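Local coordinates for metazoan TIR-STING fusion (Crassostrea gigas, PDB 6WT6), which joins a TIR domain and a STING ligand-binding domain in one chain, two copies of which make up the assembly, at residues T59-F62 against D66-P69; H32-Y37 against D75-A80; V330-V335 against P343-N348; K215-F220 against K351-K356; G281-M286 against M307-T312. All coordinates share one frame; numbering follows the deposited sequence.

Overall arrangement
Two groups of contacts mark the two halves of the chain. Contacts 1 and 2 belong to the TIR domain, their centres about 8 Å apart, and share its parallel sheet through the neighbouring strands 60-62 and 31-36. Contacts 3, 4 and 5 belong to the STING domain. Contacts 3 and 4, about 11 Å between centres, put two successive parts of helix 341-356 against adjacent strands, and contact 5 meets contact 4 where Phe220 packs on Phe309 and Ile283. Between contacts 1 and 3 the centres lie about 57 Å apart. The halves meet across subunits: Asp79, in contact 2, bonds to Tyr310 of the second subunit, a residue of contact 5.

Contact 1 (T59-F62 against D66-P69); sequences TCCF and DFLP
Phe62 and Asp66 close a compact turn at the end of strand 60-62, an outermost strand, within this chain, of the parallel sheet in this TIR fold, where the chain enters the short helix 63-66. The region probably corresponds to the start of the BB loop, as in other TIR domains. Phe62 sits at the N-cap of that helix, and Asp66 holds both the N and the O of Phe62. Asp66 N donates to Phe62 O at 2.7 Å, a helical bond, while the carboxylate folds back so that Phe62 N donates to Asp66 OD2. That bond is almost straight, 178° at the hydrogen, and uses the anti lone pair of OD2; its modelled length, 2.5 Å, is probably somewhat too short. Asp66 CG lies beside its own backbone N (chi1 -58°), which turns the carboxylate toward the same residue that its N-H addresses.

The Phe62 backbone and this carboxylate make the tight part. On the far side of that backbone the Phe62 ring leaves the contact to stack on Tyr37 and lie against helix 43-56. The chain that follows is looser: Phe67 is partly exposed, and Leu68 and Pro69 run on at the surface. Phe67 nonetheless turns its ring back under the strand, where Val77 and Ala80 of helix 74-82 also touch it. There Cys61 SG approaches the ring obliquely, 3.9 Å from Phe67 CE1.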
# COMPACT_ATOMS: atom_id res chain seq x y z
N THR A 59 23.53 -22.74 -5.93
CA THR A 59 23.35 -22.18 -7.26
C THR A 59 22.96 -20.71 -7.14
O THR A 59 21.97 -20.39 -6.47
CB THR A 59 22.28 -22.95 -8.04
OG1 THR A 59 22.78 -24.26 -8.37
CG2 THR A 59 21.90 -22.22 -9.32
N CYS A 60 23.74 -19.84 -7.76
CA CYS A 60 23.54 -18.40 -7.63
C CYS A 60 23.23 -17.76 -8.98
O CYS A 60 23.46 -18.35 -10.04
CB CYS A 60 24.78 -17.73 -7.02
SG CYS A 60 25.06 -18.12 -5.28
N CYS A 61 22.70 -16.55 -8.91
CA CYS A 61 22.42 -15.72 -10.07
C CYS A 61 23.37 -14.52 -10.03
O CYS A 61 23.36 -13.75 -9.07
CB CYS A 61 20.97 -15.26 -10.10
SG CYS A 61 20.55 -14.12 -11.44
N PHE A 62 24.18 -14.37 -11.08
CA PHE A 62 25.21 -13.34 -11.14
C PHE A 62 25.02 -12.54 -12.42
O PHE A 62 25.03 -13.10 -13.52
CB PHE A 62 26.61 -13.98 -11.10
CG PHE A 62 27.71 -13.00 -10.80
CD1 PHE A 62 27.85 -12.49 -9.52
CD2 PHE A 62 28.61 -12.62 -11.78
CE1 PHE A 62 28.87 -11.60 -9.23
CE2 PHE A 62 29.63 -11.73 -11.49
CZ PHE A 62 29.76 -11.22 -10.21
N ASP A 66 25.04 -14.20 -15.97
CA ASP A 66 23.71 -14.70 -16.30
C ASP A 66 22.86 -13.71 -17.09
O ASP A 66 21.99 -14.14 -17.86
CB ASP A 66 22.97 -15.10 -15.01
CG ASP A 66 23.73 -16.16 -14.21
OD1 ASP A 66 24.13 -17.19 -14.79
OD2 ASP A 66 23.91 -15.97 -12.99
N PHE A 67 23.06 -12.40 -16.93
CA PHE A 67 22.26 -11.42 -17.66
C PHE A 67 22.90 -11.15 -19.02
O PHE A 67 24.07 -10.74 -19.09
CB PHE A 67 22.12 -10.12 -16.87
CG PHE A 67 21.28 -10.25 -15.62
CD1 PHE A 67 20.54 -11.40 -15.39
CD2 PHE A 67 21.24 -9.23 -14.68
CE1 PHE A 67 19.78 -11.53 -14.24
CE2 PHE A 67 20.48 -9.36 -13.53
CZ PHE A 67 19.75 -10.51 -13.31
N LEU A 68 22.14 -11.39 -20.09
CA LEU A 68 22.62 -11.14 -21.43
C LEU A 68 22.95 -9.65 -21.60
O LEU A 68 22.41 -8.81 -20.87
CB LEU A 68 21.58 -11.58 -22.46
CG LEU A 68 21.12 -13.04 -22.35
CD1 LEU A 68 19.82 -13.15 -21.56
CD2 LEU A 68 20.99 -13.70 -23.72
N PRO A 69 23.84 -9.31 -22.54
CA PRO A 69 24.32 -7.91 -22.61
C PRO A 69 23.22 -6.87 -22.76
O PRO A 69 23.34 -5.78 -22.20
CB PRO A 69 25.26 -7.93 -23.82
CG PRO A 69 24.94 -9.19 -24.58
CD PRO A 69 24.50 -10.17 -23.53

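Contact 2 (H32-Y37 against D75-A80); sequences HAFISY and DVVVDA
Phe34 against Val77 and Ala80 is an apolar strand-to-helix contact in the TIR domain: strand 31-36, an inner strand of the parallel sheet, receives helix 74-82 on one face. The strand is held between two neighbours, Phe34 pairing through its backbone with Asn86 and Ile88 on strand 84-91, and Ala33 with Cys61 on strand 60-62. Between these two segments one aromatic ring makes the contact.

Phe34 sets off from the backbone toward the helix. Its CG, anti to the backbone N (chi1 172°), lays the ring along its own strand, with one side turned to two residues a helical turn apart. Ala80 CB comes in obliquely, 3.9 Å from Phe34 CD1 and 4.0 Å from Phe34 CE1. Farther out, Val77 CG1 lies 4.2 Å from Phe34 CZ, the valine crossing the phenylalanine at about a right angle. The small methyl of Ala80 is consistent with the close approach of the backbones, 6.9 Å between the alpha carbons of Phe34 and Ala80. Cys61 and Phe67 extend the same apolar patch.

The helix has a second role on its other side, where Val78 packs on Met307 of the second subunit and Asp79 OD1 bonds to Tyr310 OH of that subunit. Between strand and helix themselves no hydrogen bond is made. Carbon meets only carbon here, so the fit depends on shape and burial, with no directional bond to fix the register.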
# COMPACT_ATOMS: atom_id res chain seq x y z
N HIS A 32 19.64 -20.28 -5.15
CA HIS A 32 19.76 -20.11 -3.71
C HIS A 32 19.97 -18.65 -3.34
O HIS A 32 19.44 -18.17 -2.33
CB HIS A 32 20.90 -20.97 -3.15
CG HIS A 32 20.62 -22.44 -3.17
ND1 HIS A 32 20.91 -23.24 -4.25
CD2 HIS A 32 20.07 -23.25 -2.23
CE1 HIS A 32 20.55 -24.48 -3.98
NE2 HIS A 32 20.04 -24.52 -2.77
N ALA A 33 20.74 -17.92 -4.13
CA ALA A 33 21.07 -16.54 -3.79
C ALA A 33 21.25 -15.71 -5.05
O ALA A 33 21.86 -16.16 -6.03
CB ALA A 33 22.33 -16.46 -2.93
N PHE A 34 20.70 -14.50 -5.03
CA PHE A 34 21.00 -13.48 -6.03
C PHE A 34 22.02 -12.52 -5.44
O PHE A 34 21.80 -11.97 -4.35
CB PHE A 34 19.74 -12.72 -6.45
CG PHE A 34 20.02 -11.54 -7.35
CD1 PHE A 34 20.36 -11.73 -8.68
CD2 PHE A 34 19.93 -10.25 -6.86
CE1 PHE A 34 20.61 -10.64 -9.50
CE2 PHE A 34 20.18 -9.16 -7.68
CZ PHE A 34 20.52 -9.36 -9.01
N ILE A 35 23.12 -12.32 -6.15
CA ILE A 35 24.17 -11.42 -5.72
C ILE A 35 23.92 -10.06 -6.37
O ILE A 35 24.11 -9.89 -7.57
CB ILE A 35 25.56 -11.96 -6.07
CG1 ILE A 35 25.82 -13.25 -5.28
CG2 ILE A 35 26.64 -10.93 -5.80
CD1 ILE A 35 27.16 -13.88 -5.57
N SER A 36 23.46 -9.10 -5.57
CA SER A 36 23.20 -7.74 -6.02
C SER A 36 24.43 -6.89 -5.74
O SER A 36 24.82 -6.72 -4.58
CB SER A 36 21.97 -7.16 -5.33
OG SER A 36 21.64 -5.89 -5.85
N TYR A 37 25.03 -6.36 -6.80
CA TYR A 37 26.26 -5.59 -6.67
C TYR A 37 26.22 -4.42 -7.64
O TYR A 37 25.50 -4.43 -8.64
CB TYR A 37 27.50 -6.46 -6.94
CG TYR A 37 27.56 -7.03 -8.35
CD1 TYR A 37 26.80 -8.14 -8.70
CD2 TYR A 37 28.38 -6.46 -9.31
CE1 TYR A 37 26.85 -8.66 -9.99
CE2 TYR A 37 28.44 -6.98 -10.59
CZ TYR A 37 27.68 -8.07 -10.92
OH TYR A 37 27.74 -8.58 -12.20
N ASP A 75 13.46 -5.13 -14.58
CA ASP A 75 12.49 -6.21 -14.48
C ASP A 75 13.15 -7.58 -14.55
O ASP A 75 12.69 -8.54 -13.91
CB ASP A 75 11.45 -6.09 -15.60
CG ASP A 75 12.08 -6.10 -16.98
OD1 ASP A 75 13.03 -5.32 -17.18
OD2 ASP A 75 11.61 -6.87 -17.85
N VAL A 76 14.21 -7.71 -15.35
CA VAL A 76 15.00 -8.93 -15.35
C VAL A 76 15.65 -9.12 -13.99
O VAL A 76 15.77 -10.25 -13.48
CB VAL A 76 16.04 -8.90 -16.48
CG1 VAL A 76 16.99 -10.09 -16.39
CG2 VAL A 76 15.34 -8.89 -17.84
N VAL A 77 16.07 -8.02 -13.36
CA VAL A 77 16.62 -8.10 -12.01
C VAL A 77 15.56 -8.61 -11.04
O VAL A 77 15.81 -9.54 -10.26
CB VAL A 77 17.17 -6.73 -11.58
CG1 VAL A 77 17.49 -6.71 -10.09
CG2 VAL A 77 18.42 -6.38 -12.39
N VAL A 78 14.37 -8.01 -11.08
CA VAL A 78 13.31 -8.42 -10.16
C VAL A 78 12.85 -9.84 -10.47
O VAL A 78 12.51 -10.60 -9.56
CB VAL A 78 12.16 -7.40 -10.20
CG1 VAL A 78 10.95 -7.92 -9.46
CG2 VAL A 78 12.63 -6.09 -9.59
N ASP A 79 12.85 -10.23 -11.75
CA ASP A 79 12.61 -11.63 -12.09
C ASP A 79 13.64 -12.54 -11.42
O ASP A 79 13.31 -13.64 -10.97
CB ASP A 79 12.61 -11.83 -13.60
CG ASP A 79 11.33 -11.35 -14.27
OD1 ASP A 79 10.39 -10.98 -13.54
OD2 ASP A 79 11.27 -11.35 -15.52
N ALA A 80 14.89 -12.08 -11.34
CA ALA A 80 15.92 -12.87 -10.67
C ALA A 80 15.72 -12.87 -9.16
O ALA A 80 15.90 -13.91 -8.50
CB ALA A 80 17.31 -12.34 -11.02

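Contact 3 (V330-V335 against P343-N348); sequences VFYKDV and PRLICN
Leu345 reaches from helix 341-356 to Val330 and Tyr332 on strand 327-332, and the contact between the two segments is apolar. One methyl does the touching. Leu345 CD2 lies 3.5 Å from Tyr332 CB and 3.9 Å from Tyr332 CG, so it meets the root of the tyrosine and approaches the ring obliquely. The two side chains cross at about a right angle. Tyr332 CG stands between the backbone N and the carbonyl carbon (chi1 62°), which turns the ring across the strand direction, while CB and CG meet the leucine methyl. Val330 adds a lighter touch, its CG1 4.2 Å from Leu345 CD2, the two side chains sliding past each other in opposite directions.

No hydrogen bond crosses between the segments. On the helix, Asn348 ND2 donates to Arg344 O at 2.9 Å from above the carbonyl plane, while Asn348 N reaches the same oxygen from the opposite face; this one carbonyl therefore ties both the backbone and the amide of Asn348 to the preceding turn. Past the strand, Asp334 centres an inverse gamma turn, and its OD2 has an outside partner in Ser223 OG.

Strand 327-332 is an outermost strand, within this chain, of the mixed sheet in the STING domain, bonded through Val330 to Leu218 and Phe220. The helix packs against one face, where Ile346 meets Phe219 and Phe275, whereas Phe331 points away from this helix, meeting Phe220 of its own chain and Asp75 of the second subunit.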
# COMPACT_ATOMS: atom_id res chain seq x y z
N VAL A 330 -17.49 7.66 7.68
CA VAL A 330 -18.31 7.22 8.81
C VAL A 330 -17.75 5.90 9.30
O VAL A 330 -18.06 4.83 8.76
CB VAL A 330 -19.79 7.08 8.42
CG1 VAL A 330 -20.63 6.64 9.62
CG2 VAL A 330 -20.32 8.39 7.82
N PHE A 331 -16.91 5.94 10.34
CA PHE A 331 -16.43 4.73 10.98
C PHE A 331 -17.42 4.31 12.07
O PHE A 331 -17.88 5.15 12.85
CB PHE A 331 -15.04 4.95 11.57
CG PHE A 331 -14.44 3.72 12.20
CD1 PHE A 331 -13.67 2.85 11.45
CD2 PHE A 331 -14.66 3.43 13.54
CE1 PHE A 331 -13.12 1.71 12.02
CE2 PHE A 331 -14.12 2.30 14.12
CZ PHE A 331 -13.35 1.44 13.36
N TYR A 332 -17.73 3.02 12.12
CA TYR A 332 -18.71 2.53 13.08
C TYR A 332 -18.46 1.06 13.36
O TYR A 332 -17.93 0.34 12.52
CB TYR A 332 -20.14 2.74 12.57
CG TYR A 332 -20.44 1.97 11.29
CD1 TYR A 332 -20.11 2.50 10.04
CD2 TYR A 332 -21.07 0.73 11.34
CE1 TYR A 332 -20.39 1.80 8.88
CE2 TYR A 332 -21.34 0.03 10.18
CZ TYR A 332 -21.01 0.57 8.95
OH TYR A 332 -21.29 -0.13 7.80
N LYS A 333 -18.85 0.64 14.57
CA LYS A 333 -18.83 -0.77 14.94
C LYS A 333 -20.06 -1.45 14.35
O LYS A 333 -21.19 -1.20 14.78
CB LYS A 333 -18.82 -0.94 16.46
CG LYS A 333 -17.65 -0.26 17.16
CD LYS A 333 -17.55 -0.69 18.61
CE LYS A 333 -16.52 0.14 19.36
NZ LYS A 333 -16.18 -0.43 20.69
N ASP A 334 -19.84 -2.31 13.36
CA ASP A 334 -20.94 -3.01 12.70
C ASP A 334 -21.30 -4.25 13.51
O ASP A 334 -21.02 -5.40 13.14
CB ASP A 334 -20.57 -3.35 11.26
CG ASP A 334 -19.21 -4.01 11.14
OD1 ASP A 334 -18.32 -3.70 11.96
OD2 ASP A 334 -19.02 -4.85 10.24
N VAL A 335 -21.95 -4.01 14.65
CA VAL A 335 -22.29 -5.07 15.60
C VAL A 335 -23.78 -5.15 15.90
O VAL A 335 -24.20 -6.06 16.62
CB VAL A 335 -21.51 -4.92 16.92
CG1 VAL A 335 -20.00 -4.97 16.68
CG2 VAL A 335 -21.90 -3.63 17.64
N PRO A 343 -29.90 3.55 10.97
CA PRO A 343 -30.60 4.82 10.70
C PRO A 343 -30.28 5.93 11.69
O PRO A 343 -30.11 7.08 11.28
CB PRO A 343 -32.08 4.42 10.75
CG PRO A 343 -32.07 3.04 10.23
CD PRO A 343 -30.83 2.40 10.80
N ARG A 344 -30.21 5.62 12.99
CA ARG A 344 -29.94 6.67 13.97
C ARG A 344 -28.51 7.18 13.86
O ARG A 344 -28.26 8.37 14.10
CB ARG A 344 -30.22 6.17 15.39
CG ARG A 344 -30.03 7.23 16.46
CD ARG A 344 -30.58 6.78 17.81
NE ARG A 344 -32.03 6.58 17.77
CZ ARG A 344 -32.61 5.39 17.71
NH1 ARG A 344 -31.88 4.28 17.69
NH2 ARG A 344 -33.94 5.30 17.68
N LEU A 345 -27.57 6.31 13.51
CA LEU A 345 -26.19 6.75 13.32
C LEU A 345 -26.08 7.71 12.15
O LEU A 345 -25.41 8.75 12.25
CB LEU A 345 -25.29 5.53 13.12
CG LEU A 345 -23.88 5.87 12.62
CD1 LEU A 345 -23.13 6.68 13.66
CD2 LEU A 345 -23.13 4.60 12.26
N ILE A 346 -26.72 7.38 11.02
CA ILE A 346 -26.60 8.21 9.83
C ILE A 346 -27.29 9.56 10.03
O ILE A 346 -26.75 10.60 9.64
CB ILE A 346 -27.16 7.47 8.60
CG1 ILE A 346 -26.40 6.17 8.36
CG2 ILE A 346 -27.09 8.36 7.36
CD1 ILE A 346 -26.94 5.33 7.21
N CYS A 347 -28.49 9.56 10.63
CA CYS A 347 -29.17 10.82 10.93
C CYS A 347 -28.32 11.71 11.81
O CYS A 347 -28.31 12.94 11.64
CB CYS A 347 -30.52 10.55 11.61
SG CYS A 347 -31.83 10.00 10.52
N ASN A 348 -27.60 11.12 12.76
CA ASN A 348 -26.70 11.92 13.59
C ASN A 348 -25.59 12.54 12.74
O ASN A 348 -25.25 13.71 12.93
CB ASN A 348 -26.11 11.05 14.70
CG ASN A 348 -26.89 11.15 15.99
OD1 ASN A 348 -26.78 12.13 16.72
ND2 ASN A 348 -27.67 10.12 16.29

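Contact 4 (K215-F220 against K351-K356); sequences KLFLFF and KNQLRK
Gln353 comes down from the last turns of helix 341-356 between Lys215 and Phe217, and meets each of them differently. Against Phe217 it offers hydrocarbon: Gln353 CG approaches the ring obliquely at its CZ end, 3.6 Å from Phe217 CZ. The two side chains slide past each other in opposite directions, with the ring and amide planes 74° apart, so this is not a stack. A bend in the glutamine at chi2 (-55°) then carries its amide away from the ring and over to Lys215.

The lysine crosses the glutamine at about a right angle. Its chain runs extended until a final bend at chi4 and passes the amide oxygen on the way, with Lys215 CE 3.2 Å from Gln353 OE1. Lys215 NZ donates to that OE1 at 3.1 Å, lying in the carbonyl plane.

The two interactions join the end of helix 341-356 to the start of strand 212-221 in the STING-domain sheet. Lys215 is a buried residue, and its ammonium also forms a salt bridge with Glu357, just beyond the helix. A carboxylate and an amide oxygen thus share it, an environment likely to favour its charged form.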
# COMPACT_ATOMS: atom_id res chain seq x y z
N LYS A 215 -22.16 16.51 1.37
CA LYS A 215 -21.01 15.62 1.32
C LYS A 215 -21.42 14.20 0.92
O LYS A 215 -22.57 13.79 1.03
CB LYS A 215 -20.29 15.59 2.66
CG LYS A 215 -19.69 16.93 3.10
CD LYS A 215 -18.87 16.76 4.37
CE LYS A 215 -18.28 18.08 4.85
NZ LYS A 215 -19.34 19.08 5.19
N LEU A 216 -20.42 13.46 0.44
CA LEU A 216 -20.56 12.03 0.19
C LEU A 216 -20.12 11.28 1.44
O LEU A 216 -18.97 11.42 1.88
CB LEU A 216 -19.71 11.62 -1.01
CG LEU A 216 -19.66 10.12 -1.32
CD1 LEU A 216 -21.04 9.61 -1.70
CD2 LEU A 216 -18.65 9.83 -2.43
N PHE A 217 -21.03 10.52 2.03
CA PHE A 217 -20.74 9.78 3.25
C PHE A 217 -20.14 8.43 2.90
O PHE A 217 -20.76 7.64 2.17
CB PHE A 217 -22.00 9.64 4.11
CG PHE A 217 -22.42 10.92 4.76
CD1 PHE A 217 -22.14 11.15 6.10
CD2 PHE A 217 -23.07 11.90 4.04
CE1 PHE A 217 -22.51 12.34 6.70
CE2 PHE A 217 -23.45 13.09 4.64
CZ PHE A 217 -23.17 13.31 5.97
N LEU A 218 -18.93 8.17 3.39
CA LEU A 218 -18.18 6.96 3.09
C LEU A 218 -18.17 6.08 4.33
O LEU A 218 -17.69 6.50 5.39
CB LEU A 218 -16.75 7.30 2.65
CG LEU A 218 -16.60 8.20 1.43
CD1 LEU A 218 -15.17 8.68 1.33
CD2 LEU A 218 -17.02 7.46 0.16
N PHE A 219 -18.70 4.87 4.20
CA PHE A 219 -18.96 4.02 5.35
C PHE A 219 -17.80 3.06 5.57
O PHE A 219 -17.34 2.39 4.64
CB PHE A 219 -20.28 3.27 5.18
CG PHE A 219 -21.48 4.17 5.28
CD1 PHE A 219 -22.06 4.43 6.51
CD2 PHE A 219 -21.99 4.79 4.15
CE1 PHE A 219 -23.16 5.28 6.60
CE2 PHE A 219 -23.08 5.63 4.24
CZ PHE A 219 -23.66 5.88 5.47
N PHE A 220 -17.34 2.99 6.82
CA PHE A 220 -16.13 2.27 7.21
C PHE A 220 -16.49 1.39 8.40
O PHE A 220 -16.23 1.75 9.56
CB PHE A 220 -15.01 3.26 7.55
CG PHE A 220 -13.63 2.66 7.60
CD1 PHE A 220 -13.40 1.39 8.10
CD2 PHE A 220 -12.54 3.40 7.15
CE1 PHE A 220 -12.12 0.86 8.14
CE2 PHE A 220 -11.26 2.88 7.20
CZ PHE A 220 -11.05 1.60 7.69
N LYS A 351 -27.04 15.40 10.36
CA LYS A 351 -27.33 16.63 11.09
C LYS A 351 -26.05 17.34 11.52
O LYS A 351 -25.98 18.57 11.50
CB LYS A 351 -28.21 16.33 12.30
CG LYS A 351 -29.60 15.83 11.93
CD LYS A 351 -30.40 15.43 13.16
CE LYS A 351 -31.80 14.98 12.77
NZ LYS A 351 -32.63 14.61 13.95
N ASN A 352 -25.02 16.57 11.89
CA ASN A 352 -23.74 17.17 12.26
C ASN A 352 -23.12 17.91 11.08
O ASN A 352 -22.57 19.01 11.24
CB ASN A 352 -22.79 16.09 12.78
CG ASN A 352 -21.48 16.66 13.28
OD1 ASN A 352 -21.45 17.49 14.18
ND2 ASN A 352 -20.38 16.19 12.70
N GLN A 353 -23.21 17.33 9.88
CA GLN A 353 -22.62 17.98 8.71
C GLN A 353 -23.43 19.19 8.27
O GLN A 353 -22.85 20.15 7.75
CB GLN A 353 -22.49 16.97 7.57
CG GLN A 353 -21.52 15.84 7.88
CD GLN A 353 -20.15 16.34 8.27
OE1 GLN A 353 -19.63 17.29 7.69
NE2 GLN A 353 -19.55 15.70 9.27
N LEU A 354 -24.75 19.17 8.47
CA LEU A 354 -25.56 20.34 8.12
C LEU A 354 -25.23 21.53 9.02
O LEU A 354 -25.31 22.68 8.56
CB LEU A 354 -27.04 19.99 8.20
CG LEU A 354 -27.61 19.13 7.07
CD1 LEU A 354 -28.98 18.58 7.44
CD2 LEU A 354 -27.70 19.93 5.79
N ARG A 355 -24.88 21.28 10.28
CA ARG A 355 -24.43 22.35 11.16
C ARG A 355 -23.19 23.04 10.60
O ARG A 355 -23.12 24.27 10.54
CB ARG A 355 -24.14 21.80 12.56
CG ARG A 355 -25.19 22.15 13.60
CD ARG A 355 -24.84 21.53 14.96
NE ARG A 355 -24.83 20.07 14.91
CZ ARG A 355 -25.91 19.32 15.05
NH1 ARG A 355 -27.10 19.88 15.25
NH2 ARG A 355 -25.81 17.99 15.00
N LYS A 356 -22.19 22.25 10.19
CA LYS A 356 -20.94 22.82 9.71
C LYS A 356 -21.13 23.56 8.39
O LYS A 356 -20.43 24.55 8.13
CB LYS A 356 -19.90 21.72 9.55
CG LYS A 356 -19.60 20.97 10.84
CD LYS A 356 -18.69 19.78 10.59
CE LYS A 356 -18.29 19.11 11.89
NZ LYS A 356 -17.46 20.02 12.73

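Contact 5 (G281-M286 against M307-T312); sequences GVIHTM and MRFYLT
Ile283 and Phe309 mark the closest approach of the two backbones, 8.7 Å between alpha carbons, with helix 299-319 facing a turn of chain at 281-283 that has helical torsions and leads into helix 284-291. Bonds to the third residue back hold this turn, such as Thr285 N to Val282 O at 3.1 Å.

Phe309 spans the gap. Its CG, anti to the backbone N (chi1 162°), carries the ring outward from the helix. Val282 CG1 lies 3.5 Å from Phe309 CZ, and Ile283 CG2 is equally near Phe309 CE2. Both methyls come obliquely to the same side of the ring, at its far end; the isoleucine chain crosses it at about a right angle. Phe179 of helix 176-204 touches both Val282 and Phe309, closing the group from a third element.

One turn farther along, Thr312 OG1 donates to Arg308 O at 2.8 Å, and Thr312 N reaches the same oxygen from the opposite face. Arg308 NE bonds to Leu106 O of the second subunit. The arrangement is an apolar junction between the lead-in to helix 284-291 and helix 299-319; since Phe309 also meets Phe220 of strand 212-221, it links these helical parts to the mixed sheet of the STING ligand-binding domain.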
# COMPACT_ATOMS: atom_id res chain seq x y z
N GLY A 281 -14.90 0.70 -0.61
CA GLY A 281 -14.80 -0.68 -1.07
C GLY A 281 -13.45 -1.31 -0.83
O GLY A 281 -13.35 -2.54 -0.70
N VAL A 282 -12.39 -0.50 -0.77
CA VAL A 282 -11.04 -1.05 -0.66
C VAL A 282 -10.82 -1.76 0.67
O VAL A 282 -10.02 -2.70 0.75
CB VAL A 282 -10.00 0.06 -0.90
CG1 VAL A 282 -9.98 1.05 0.26
CG2 VAL A 282 -8.61 -0.54 -1.13
N ILE A 283 -11.53 -1.36 1.73
CA ILE A 283 -11.29 -1.97 3.04
C ILE A 283 -11.71 -3.44 3.07
O ILE A 283 -11.20 -4.20 3.89
CB ILE A 283 -11.99 -1.19 4.17
CG1 ILE A 283 -13.50 -1.39 4.11
CG2 ILE A 283 -11.62 0.29 4.08
CD1 ILE A 283 -14.27 -0.53 5.10
N HIS A 284 -12.60 -3.85 2.16
CA HIS A 284 -13.03 -5.25 2.13
C HIS A 284 -11.86 -6.19 1.89
O HIS A 284 -11.92 -7.37 2.28
CB HIS A 284 -14.09 -5.44 1.04
CG HIS A 284 -14.85 -6.73 1.17
ND1 HIS A 284 -15.88 -6.89 2.07
CD2 HIS A 284 -14.73 -7.91 0.51
CE1 HIS A 284 -16.36 -8.12 1.96
NE2 HIS A 284 -15.68 -8.75 1.02
N THR A 285 -10.79 -5.70 1.27
CA THR A 285 -9.60 -6.50 1.05
C THR A 285 -9.00 -6.98 2.36
O THR A 285 -8.56 -8.13 2.47
CB THR A 285 -8.58 -5.69 0.25
OG1 THR A 285 -9.06 -5.51 -1.09
CG2 THR A 285 -7.22 -6.38 0.21
N MET A 286 -9.00 -6.11 3.38
CA MET A 286 -8.46 -6.51 4.68
C MET A 286 -9.32 -7.59 5.33
O MET A 286 -8.79 -8.49 6.00
CB MET A 286 -8.34 -5.29 5.59
CG MET A 286 -7.15 -4.39 5.24
SD MET A 286 -7.10 -2.83 6.16
CE MET A 286 -8.44 -1.93 5.39
N MET A 307 -6.77 1.49 10.54
CA MET A 307 -6.65 2.83 11.12
C MET A 307 -5.51 3.63 10.50
O MET A 307 -5.60 4.85 10.39
CB MET A 307 -6.47 2.77 12.64
CG MET A 307 -7.69 2.23 13.39
SD MET A 307 -9.25 2.80 12.69
CE MET A 307 -9.28 4.49 13.23
N ARG A 308 -4.43 2.95 10.10
CA ARG A 308 -3.39 3.61 9.31
C ARG A 308 -3.94 4.06 7.97
O ARG A 308 -3.69 5.19 7.53
CB ARG A 308 -2.20 2.68 9.13
CG ARG A 308 -1.33 2.51 10.35
CD ARG A 308 -0.36 1.37 10.15
NE ARG A 308 0.62 1.29 11.23
CZ ARG A 308 1.49 0.29 11.36
NH1 ARG A 308 1.50 -0.70 10.49
NH2 ARG A 308 2.34 0.30 12.38
N PHE A 309 -4.70 3.18 7.30
CA PHE A 309 -5.36 3.57 6.06
C PHE A 309 -6.28 4.76 6.30
O PHE A 309 -6.27 5.74 5.54
CB PHE A 309 -6.15 2.39 5.49
CG PHE A 309 -7.20 2.79 4.48
CD1 PHE A 309 -6.83 3.23 3.21
CD2 PHE A 309 -8.54 2.74 4.79
CE1 PHE A 309 -7.79 3.59 2.28
CE2 PHE A 309 -9.51 3.11 3.87
CZ PHE A 309 -9.13 3.54 2.61
N TYR A 310 -7.10 4.69 7.35
CA TYR A 310 -8.02 5.76 7.69
C TYR A 310 -7.28 7.08 7.90
O TYR A 310 -7.70 8.13 7.41
CB TYR A 310 -8.82 5.36 8.93
CG TYR A 310 -9.81 6.37 9.45
CD1 TYR A 310 -10.89 6.77 8.68
CD2 TYR A 310 -9.69 6.89 10.73
CE1 TYR A 310 -11.81 7.69 9.16
CE2 TYR A 310 -10.59 7.80 11.22
CZ TYR A 310 -11.65 8.20 10.43
OH TYR A 310 -12.56 9.11 10.92
N LEU A 311 -6.16 7.03 8.62
CA LEU A 311 -5.38 8.23 8.88
C LEU A 311 -4.72 8.76 7.61
O LEU A 311 -4.68 9.97 7.38
CB LEU A 311 -4.34 7.92 9.96
CG LEU A 311 -3.31 8.99 10.33
CD1 LEU A 311 -4.01 10.28 10.71
CD2 LEU A 311 -2.45 8.47 11.48
N THR A 312 -4.18 7.86 6.78
CA THR A 312 -3.48 8.31 5.58
C THR A 312 -4.44 8.92 4.58
O THR A 312 -4.13 9.94 3.95
CB THR A 312 -2.72 7.14 4.95
OG1 THR A 312 -1.86 6.54 5.92
CG2 THR A 312 -1.88 7.64 3.77